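PDB 3EAA: EvpC from Edwardsiella tarda, which is an Hcp-family protein of the type VI secretion system, secreted by it and probably forming hexameric rings of its tail tube. Local coordinates for residues K8-S16 with M63-A71. Numbering follows the deposited sequence.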
loop_
_atom_site.group_PDB
_atom_site.type_symbol
_atom_site.label_atom_id
_atom_site.label_comp_id
_atom_site.label_asym_id
_atom_site.label_seq_id
_atom_site.Cartn_x
_atom_site.Cartn_y
_atom_site.Cartn_z
ATOM N N LYS A 8 3.210 -5.297 33.819
ATOM C CA LYS A 8 3.179 -6.331 34.854
ATOM C C LYS A 8 1.960 -7.252 34.808
ATOM O O LYS A 8 0.824 -6.801 34.648
ATOM C CB LYS A 8 3.270 -5.706 36.240
ATOM C CG LYS A 8 2.825 -6.640 37.344
ATOM C CD LYS A 8 3.084 -6.030 38.706
ATOM C CE LYS A 8 3.027 -7.086 39.801
ATOM N NZ LYS A 8 3.773 -6.670 41.031
ATOM N N LEU A 9 2.228 -8.549 34.962
ATOM C CA LEU A 9 1.207 -9.593 34.985
ATOM C C LEU A 9 1.336 -10.398 36.260
ATOM O O LEU A 9 2.445 -10.661 36.728
ATOM C CB LEU A 9 1.395 -10.550 33.818
ATOM C CG LEU A 9 0.726 -10.295 32.473
ATOM C CD1 LEU A 9 1.523 -11.004 31.395
ATOM C CD2 LEU A 9 -0.713 -10.778 32.479
ATOM N N ASP A 10 0.198 -10.807 36.805
ATOM C CA ASP A 10 0.168 -11.550 38.057
ATOM C C ASP A 10 0.783 -12.932 37.916
ATOM O O ASP A 10 0.289 -13.769 37.162
ATOM C CB ASP A 10 -1.263 -11.646 38.576
ATOM C CG ASP A 10 -1.818 -10.297 38.965
ATOM O OD1 ASP A 10 -1.076 -9.534 39.624
ATOM O OD2 ASP A 10 -2.980 -9.998 38.612
ATOM N N LYS A 11 1.866 -13.152 38.654
ATOM C CA LYS A 11 2.616 -14.412 38.619
ATOM C C LYS A 11 3.140 -14.727 37.215
ATOM O O LYS A 11 2.915 -15.815 36.691
ATOM C CB LYS A 11 1.787 -15.585 39.175
ATOM C CG LYS A 11 1.825 -15.730 40.713
ATOM C CD LYS A 11 1.077 -16.977 41.224
ATOM C CE LYS A 11 -0.438 -16.796 41.169
ATOM N NZ LYS A 11 -1.200 -18.055 41.427
ATOM N N VAL A 12 3.835 -13.764 36.614
ATOM C CA VAL A 12 4.382 -13.903 35.263
ATOM C C VAL A 12 5.656 -13.075 35.106
ATOM O O VAL A 12 5.653 -12.009 34.498
ATOM C CB VAL A 12 3.370 -13.482 34.165
ATOM C CG1 VAL A 12 3.989 -13.638 32.780
ATOM C CG2 VAL A 12 2.094 -14.299 34.259
ATOM N N ASP A 13 6.753 -13.579 35.654
ATOM C CA ASP A 13 8.007 -12.831 35.666
ATOM C C ASP A 13 8.547 -12.532 34.278
ATOM O O ASP A 13 8.852 -13.440 33.512
ATOM C CB ASP A 13 9.082 -13.575 36.466
ATOM C CG ASP A 13 8.645 -13.895 37.874
ATOM O OD1 ASP A 13 8.060 -13.008 38.524
ATOM O OD2 ASP A 13 8.883 -15.032 38.331
ATOM N N GLY A 14 8.688 -11.249 33.975
ATOM C CA GLY A 14 9.401 -10.826 32.788
ATOM C C GLY A 14 10.878 -10.758 33.113
ATOM O O GLY A 14 11.356 -11.497 33.971
ATOM N N GLU A 15 11.598 -9.852 32.461
ATOM C CA GLU A 15 13.053 -9.848 32.530
ATOM C C GLU A 15 13.665 -8.498 32.925
ATOM O O GLU A 15 14.883 -8.366 32.990
ATOM C CB GLU A 15 13.598 -10.273 31.165
ATOM C CG GLU A 15 14.867 -11.090 31.185
ATOM C CD GLU A 15 14.915 -12.057 30.030
ATOM O OE1 GLU A 15 15.864 -11.977 29.224
ATOM O OE2 GLU A 15 13.990 -12.893 29.924
ATOM N N SER A 16 12.837 -7.495 33.188
ATOM C CA SER A 16 13.370 -6.159 33.447
ATOM C C SER A 16 14.368 -6.125 34.603
ATOM O O SER A 16 14.511 -7.084 35.357
ATOM C CB SER A 16 12.258 -5.139 33.687
ATOM O OG SER A 16 12.820 -3.859 33.908
HETATM N N MSE A 63 11.524 -11.442 22.698
HETATM C CA MSE A 63 11.370 -12.677 23.438
HETATM C C MSE A 63 12.056 -12.529 24.768
HETATM O O MSE A 63 13.169 -12.009 24.866
HETATM C CB MSE A 63 12.007 -13.843 22.693
HETATM C CG MSE A 63 11.029 -14.662 21.878
HETATM SE SE MSE A 63 11.680 -16.473 21.561
HETATM C CE MSE A 63 9.988 -17.273 20.985
ATOM N N ASP A 64 11.400 -13.000 25.806
ATOM C CA ASP A 64 12.059 -13.070 27.086
ATOM C C ASP A 64 11.600 -14.318 27.812
ATOM O O ASP A 64 11.260 -15.325 27.195
ATOM C CB ASP A 64 11.770 -11.814 27.899
ATOM C CG ASP A 64 10.377 -11.317 27.693
ATOM O OD1 ASP A 64 9.453 -12.149 27.774
ATOM O OD2 ASP A 64 10.205 -10.106 27.451
ATOM N N CYS A 65 11.601 -14.233 29.129
ATOM C CA CYS A 65 11.251 -15.350 29.975
ATOM C C CYS A 65 9.743 -15.445 30.099
ATOM O O CYS A 65 9.219 -16.405 30.660
ATOM C CB CYS A 65 11.847 -15.120 31.354
ATOM S SG CYS A 65 11.513 -13.467 31.955
ATOM N N ALA A 66 9.044 -14.434 29.600
ATOM C CA ALA A 66 7.599 -14.412 29.738
ATOM C C ALA A 66 6.959 -15.055 28.530
ATOM O O ALA A 66 5.827 -15.530 28.598
ATOM C CB ALA A 66 7.108 -13.002 29.906
ATOM N N SER A 67 7.704 -15.068 27.429
ATOM C CA SER A 67 7.228 -15.636 26.180
ATOM C C SER A 67 6.405 -16.890 26.408
ATOM O O SER A 67 5.209 -16.913 26.121
ATOM C CB SER A 67 8.402 -15.964 25.269
ATOM O OG SER A 67 9.275 -14.859 25.187
ATOM N N VAL A 68 7.044 -17.928 26.937
ATOM C CA VAL A 68 6.393 -19.225 27.048
ATOM C C VAL A 68 5.052 -19.125 27.760
ATOM O O VAL A 68 4.076 -19.747 27.347
ATOM C CB VAL A 68 7.286 -20.262 27.730
ATOM C CG1 VAL A 68 6.496 -21.528 28.009
ATOM C CG2 VAL A 68 8.478 -20.576 26.851
ATOM N N LYS A 69 4.997 -18.321 28.813
ATOM C CA LYS A 69 3.766 -18.162 29.577
ATOM C C LYS A 69 2.748 -17.401 28.740
ATOM O O LYS A 69 1.548 -17.663 28.793
ATOM C CB LYS A 69 4.051 -17.412 30.871
ATOM C CG LYS A 69 5.362 -17.833 31.549
ATOM C CD LYS A 69 5.138 -18.770 32.744
ATOM C CE LYS A 69 5.387 -20.244 32.435
ATOM N NZ LYS A 69 4.158 -20.967 32.026
ATOM N N LEU A 70 3.242 -16.454 27.960
ATOM C CA LEU A 70 2.384 -15.686 27.079
ATOM C C LEU A 70 1.852 -16.603 26.013
ATOM O O LEU A 70 0.675 -16.547 25.654
ATOM C CB LEU A 70 3.164 -14.529 26.462
ATOM C CG LEU A 70 3.728 -13.666 27.597
ATOM C CD1 LEU A 70 4.842 -12.733 27.158
ATOM C CD2 LEU A 70 2.609 -12.897 28.286
ATOM N N ALA A 71 2.725 -17.467 25.515
ATOM C CA ALA A 71 2.335 -18.430 24.495
ATOM C C ALA A 71 1.237 -19.324 25.042
ATOM O O ALA A 71 0.197 -19.493 24.419
ATOM C CB ALA A 71 3.523 -19.248 24.052
#
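E15 meets the turn at D64 and C65 that leads into helix 67-76 with one oxygen of its carboxylate: OE2 accepts from C65 N at 2.9 Å, a weak bond because the N-H points well off the line (120°). The same oxygen lies 3.2 Å from D64 CB, and the two acidic side chains run past each other in opposite directions, their carboxylate planes turned 67° apart. The side chain of C65 sets out toward residues 13-15. Beyond this polar end the contact becomes apolar. G14 and A66 bring the chains to 5.0 Å between their CA atoms, and the methyl A66 CB lies 4.3 Å from V12 CG1, which also touches the CB of K69. Farther along, the branch tips L9 CD1 and L70 CD2 meet at 3.8 Å, the two side chains crossing at a slant; F80 of strand 80-88 touches L9 and V12, while Y110 of strand 105-113 touches L70.

A second shell fixes the turn that E15 approaches. D64 holds CG between its backbone N and carbonyl carbon (chi1 37°), bringing OD1 back over the turn to accept from A66 N at 3.0 Å and, weakly, from S67 N. K61 forms a salt bridge with this OD1. K69 leads its amine away from residues 8-16, to a salt bridge with E153 of the second subunit, and E15 packs on Y137 of that subunit.

The contact thus joins the loop that follows strand 4-9 of the Hcp barrel to the turn before the helix. It illustrates a general principle: an acidic side chain ahead of a helix caps N-H groups at its entrance, as D64 does, while a neighbouring loop offers C65 N a second carboxylate; K61 probably eases their like charges.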